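Local coordinates for phosphatidylglycerol lysyltransferase C-terminal domain-containing protein (Bacteroides thetaiotaomicron, PDB 2HQY), which is of unknown function but binds coenzyme A and, with a probably GNAT-like acetyltransferase fold, may be an acyl- or aminoacyl-transferase, at residues 29-34 with 202-207; 223-226 with 230-233. All blocks are in the same frame, centred on the assembly; numbering follows the deposited sequence.

Contact 1: 29-34 with 202-207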
# COMPACT_ATOMS: atom_id res chain seq x y z
N LEU A 29 11.49 -8.46 10.01
CA LEU A 29 10.52 -8.76 11.07
C LEU A 29 10.24 -7.58 12.02
O LEU A 29 9.43 -7.71 12.97
CB LEU A 29 10.95 -10.01 11.87
CG LEU A 29 10.76 -11.32 11.10
CD1 LEU A 29 11.33 -12.44 11.94
CD2 LEU A 29 9.31 -11.59 10.79
N SER A 30 10.90 -6.45 11.79
CA SER A 30 10.51 -5.22 12.48
C SER A 30 9.06 -4.86 12.12
O SER A 30 8.68 -4.87 10.94
CB SER A 30 11.41 -4.07 12.09
OG SER A 30 10.73 -2.87 12.37
N PHE A 31 8.28 -4.55 13.14
CA PHE A 31 6.90 -4.15 12.92
C PHE A 31 6.80 -2.92 12.02
O PHE A 31 5.94 -2.88 11.14
CB PHE A 31 6.17 -3.90 14.25
CG PHE A 31 4.73 -3.54 14.06
CD1 PHE A 31 3.83 -4.47 13.52
CD2 PHE A 31 4.27 -2.27 14.39
CE1 PHE A 31 2.48 -4.15 13.33
CE2 PHE A 31 2.89 -1.92 14.22
CZ PHE A 31 2.01 -2.86 13.68
N SER A 32 7.69 -1.93 12.22
CA SER A 32 7.71 -0.76 11.37
C SER A 32 8.00 -1.13 9.91
O SER A 32 7.34 -0.61 8.99
CB SER A 32 8.78 0.26 11.82
OG SER A 32 8.68 1.42 11.00
N ASN A 33 8.98 -2.01 9.69
CA ASN A 33 9.31 -2.41 8.31
C ASN A 33 8.14 -3.15 7.66
O ASN A 33 7.80 -2.90 6.50
CB ASN A 33 10.58 -3.25 8.29
CG ASN A 33 11.83 -2.42 8.34
OD1 ASN A 33 11.81 -1.18 8.10
ND2 ASN A 33 12.96 -3.09 8.60
N LEU A 34 7.47 -4.01 8.43
CA LEU A 34 6.33 -4.76 7.91
C LEU A 34 5.20 -3.81 7.46
O LEU A 34 4.66 -3.98 6.36
CB LEU A 34 5.80 -5.74 8.97
CG LEU A 34 6.72 -6.95 9.18
CD1 LEU A 34 6.43 -7.60 10.53
CD2 LEU A 34 6.59 -7.98 8.06
N GLU A 202 4.62 7.19 16.25
CA GLU A 202 4.30 6.74 17.60
C GLU A 202 3.52 5.44 17.60
O GLU A 202 3.80 4.54 18.41
CB GLU A 202 3.57 7.83 18.37
CG GLU A 202 4.56 8.93 18.72
CD GLU A 202 4.06 9.90 19.78
OE1 GLU A 202 2.84 10.21 19.80
OE2 GLU A 202 4.91 10.36 20.57
N ALA A 203 2.55 5.32 16.70
CA ALA A 203 1.75 4.10 16.62
C ALA A 203 2.62 2.87 16.34
O ALA A 203 2.35 1.79 16.85
CB ALA A 203 0.68 4.21 15.55
N LEU A 204 3.62 3.05 15.49
CA LEU A 204 4.53 1.95 15.12
C LEU A 204 5.47 1.52 16.25
O LEU A 204 5.92 0.36 16.26
CB LEU A 204 5.35 2.31 13.90
CG LEU A 204 4.56 2.42 12.60
CD1 LEU A 204 5.46 3.11 11.55
CD2 LEU A 204 4.09 1.00 12.12
N GLY A 205 5.76 2.43 17.19
CA GLY A 205 6.71 2.13 18.27
C GLY A 205 8.15 2.53 17.96
O GLY A 205 9.10 2.04 18.60
N LEU A 206 8.32 3.46 17.01
CA LEU A 206 9.67 3.84 16.59
C LEU A 206 10.30 4.83 17.56
O LEU A 206 9.57 5.57 18.27
CB LEU A 206 9.61 4.47 15.21
CG LEU A 206 9.31 3.57 14.02
CD1 LEU A 206 8.95 4.46 12.82
CD2 LEU A 206 10.57 2.77 13.72
N THR A 207 11.64 4.82 17.60
CA THR A 207 12.37 5.89 18.26
C THR A 207 13.37 6.43 17.28
O THR A 207 13.76 5.70 16.33
CB THR A 207 13.09 5.44 19.54
OG1 THR A 207 13.83 4.26 19.25
CG2 THR A 207 12.06 5.12 20.65

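Contact 2: 223-226 with 230-233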
# COMPACT_ATOMS: atom_id res chain seq x y z
N GLY A 223 14.43 3.76 14.18
CA GLY A 223 14.35 2.31 14.20
C GLY A 223 13.55 1.85 15.39
O GLY A 223 12.95 2.66 16.10
N MET A 224 13.50 0.54 15.56
CA MET A 224 12.84 -0.02 16.74
C MET A 224 13.32 -1.45 16.96
O MET A 224 14.02 -2.00 16.12
CB MET A 224 11.29 0.03 16.59
CG MET A 224 10.63 -0.88 15.45
SD MET A 224 8.82 -0.71 15.35
CE MET A 224 8.32 -1.52 16.89
N PRO A 225 12.92 -2.07 18.08
CA PRO A 225 13.34 -3.46 18.31
C PRO A 225 12.84 -4.42 17.23
O PRO A 225 11.74 -4.24 16.67
CB PRO A 225 12.68 -3.79 19.67
CG PRO A 225 12.58 -2.44 20.34
CD PRO A 225 12.13 -1.55 19.20
N ILE A 226 13.67 -5.43 16.92
CA ILE A 226 13.30 -6.56 16.05
C ILE A 226 12.96 -7.77 16.93
O ILE A 226 11.94 -8.43 16.73
CB ILE A 226 14.43 -6.93 15.07
CG1 ILE A 226 14.61 -5.82 14.02
CG2 ILE A 226 14.12 -8.29 14.35
CD1 ILE A 226 16.07 -5.78 13.44
N THR A 230 17.76 -7.44 19.80
CA THR A 230 18.19 -6.86 18.53
C THR A 230 17.34 -5.62 18.23
O THR A 230 16.12 -5.70 18.21
CB THR A 230 18.08 -7.86 17.34
OG1 THR A 230 18.64 -9.13 17.72
CG2 THR A 230 18.76 -7.32 16.08
N PHE A 231 18.01 -4.50 18.05
CA PHE A 231 17.35 -3.25 17.65
C PHE A 231 17.67 -3.01 16.18
O PHE A 231 18.83 -3.16 15.78
CB PHE A 231 17.90 -2.11 18.51
CG PHE A 231 17.08 -0.85 18.43
CD1 PHE A 231 16.08 -0.61 19.36
CD2 PHE A 231 17.29 0.08 17.41
CE1 PHE A 231 15.31 0.57 19.31
CE2 PHE A 231 16.53 1.26 17.34
CZ PHE A 231 15.53 1.50 18.29
N GLY A 232 16.69 -2.58 15.39
CA GLY A 232 16.93 -2.35 13.97
C GLY A 232 16.97 -0.86 13.71
O GLY A 232 16.08 -0.13 14.14
N VAL A 233 17.98 -0.40 12.99
CA VAL A 233 18.01 0.96 12.51
C VAL A 233 17.50 0.93 11.07
O VAL A 233 18.15 0.35 10.19
CB VAL A 233 19.45 1.58 12.60
CG1 VAL A 233 19.45 3.01 12.07
CG2 VAL A 233 19.92 1.56 14.04

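Contact 1: 29-34 with 202-207
S32 OG is wrapped by leucine methyls across the contact: L206 CD1 and L206 CD2 each come within 3.6 Å of it, and L204 CD1 lies 3.7 Å away. The hydroxyl is still satisfied, by a hydrogen bond to a residue just outside the two segments, so the leucines shield a polar atom that has its partner. S32 CB joins in, touching L206 CD2 at 3.6 Å. Beside it, the side chains of F31 and L204 cross at about a right angle, with F31 CE2 3.8 Å from L204 CD2. With F31 CG anti to the backbone N (chi1 -178°), the ring extends toward the end of helix 201-204 and turns its edge to it. There F31 CD2 meets L204 O in the plane of the ring at 3.6 Å; this carbonyl oxygen is buried and has no hydrogen-bond partner in the model. G205, with positive phi, closes the short helix in a Schellman motif; beyond it the methyl end of L206 reaches S32. At the start of helix 31-36, S30 is the N-cap: its OG accepts a long, weak bond from N33 N (3.3 Å), and also has a weak bond with H234 NE2. The contact thus joins the start of helix 31-36 to the end of helix 201-204 and the link that leads on to strand 207-213. S32 and L206 also pack on A197 of helix 185-199, M224 of strand 216-227 and H234 of strand 230-238.

Contact 2: 223-226 with 230-233
F231 lays one ring face over the M224 backbone and also touches G223 and P225, in an antiparallel beta hairpin whose strand segments 223-225 and 230-233 run at 163° to each other. From CB, which points away from the partner strand, the side chain is brought back by chi1 of -166°, which puts CG anti to the backbone N, and its ring comes to rest on the peptide chain. CG lies 4.0 Å from M224 O, and CD2 comes near the same oxygen. Further out, CD1 reaches P225 N at 3.7 Å, while CE1 lies near M224 CA and also touches P225 CD. On the other flank CE2 approaches M224 N and G223 C, and at the tip CZ is 3.5 Å from M224 CA. The M224 carbonyl carbon lies above the ring face, offset toward the rim.

The strands are paired by main-chain bonds. M224 and G232 form a hydrogen-bonded pair in which G232 N gives a nearly straight bond to M224 O (2.8 Å, 168°), whereas the return bond from M224 N to G232 O is bent and weak. Nearer the turn, I226 N donates to T230 O at 2.8 Å, and T230 OG1 is bonded to N227 OD1. Where G232 offers no side chain, I226 CD1 lies 3.6 Å from G232 CA.

In the fold
Both contacts are buried, their centres about 9 Å apart, but they differ in kind. Contact 1 brings together elements far apart in sequence, a helix start and a helix end, and no hydrogen bond crosses it; contact 2 joins neighbouring strands by main-chain bonds, with a phenylalanine ring of one strand laid over the backbone of the other. They meet directly: T207 N is probably hydrogen-bonded to G223 O at 2.9 Å, so the chain leaving contact 1 becomes the strand next to the hairpin. The V233 side chain of contact 2 is about 12 Å from bound coenzyme A, and strand 230-238 ends at A238, which lines that pocket.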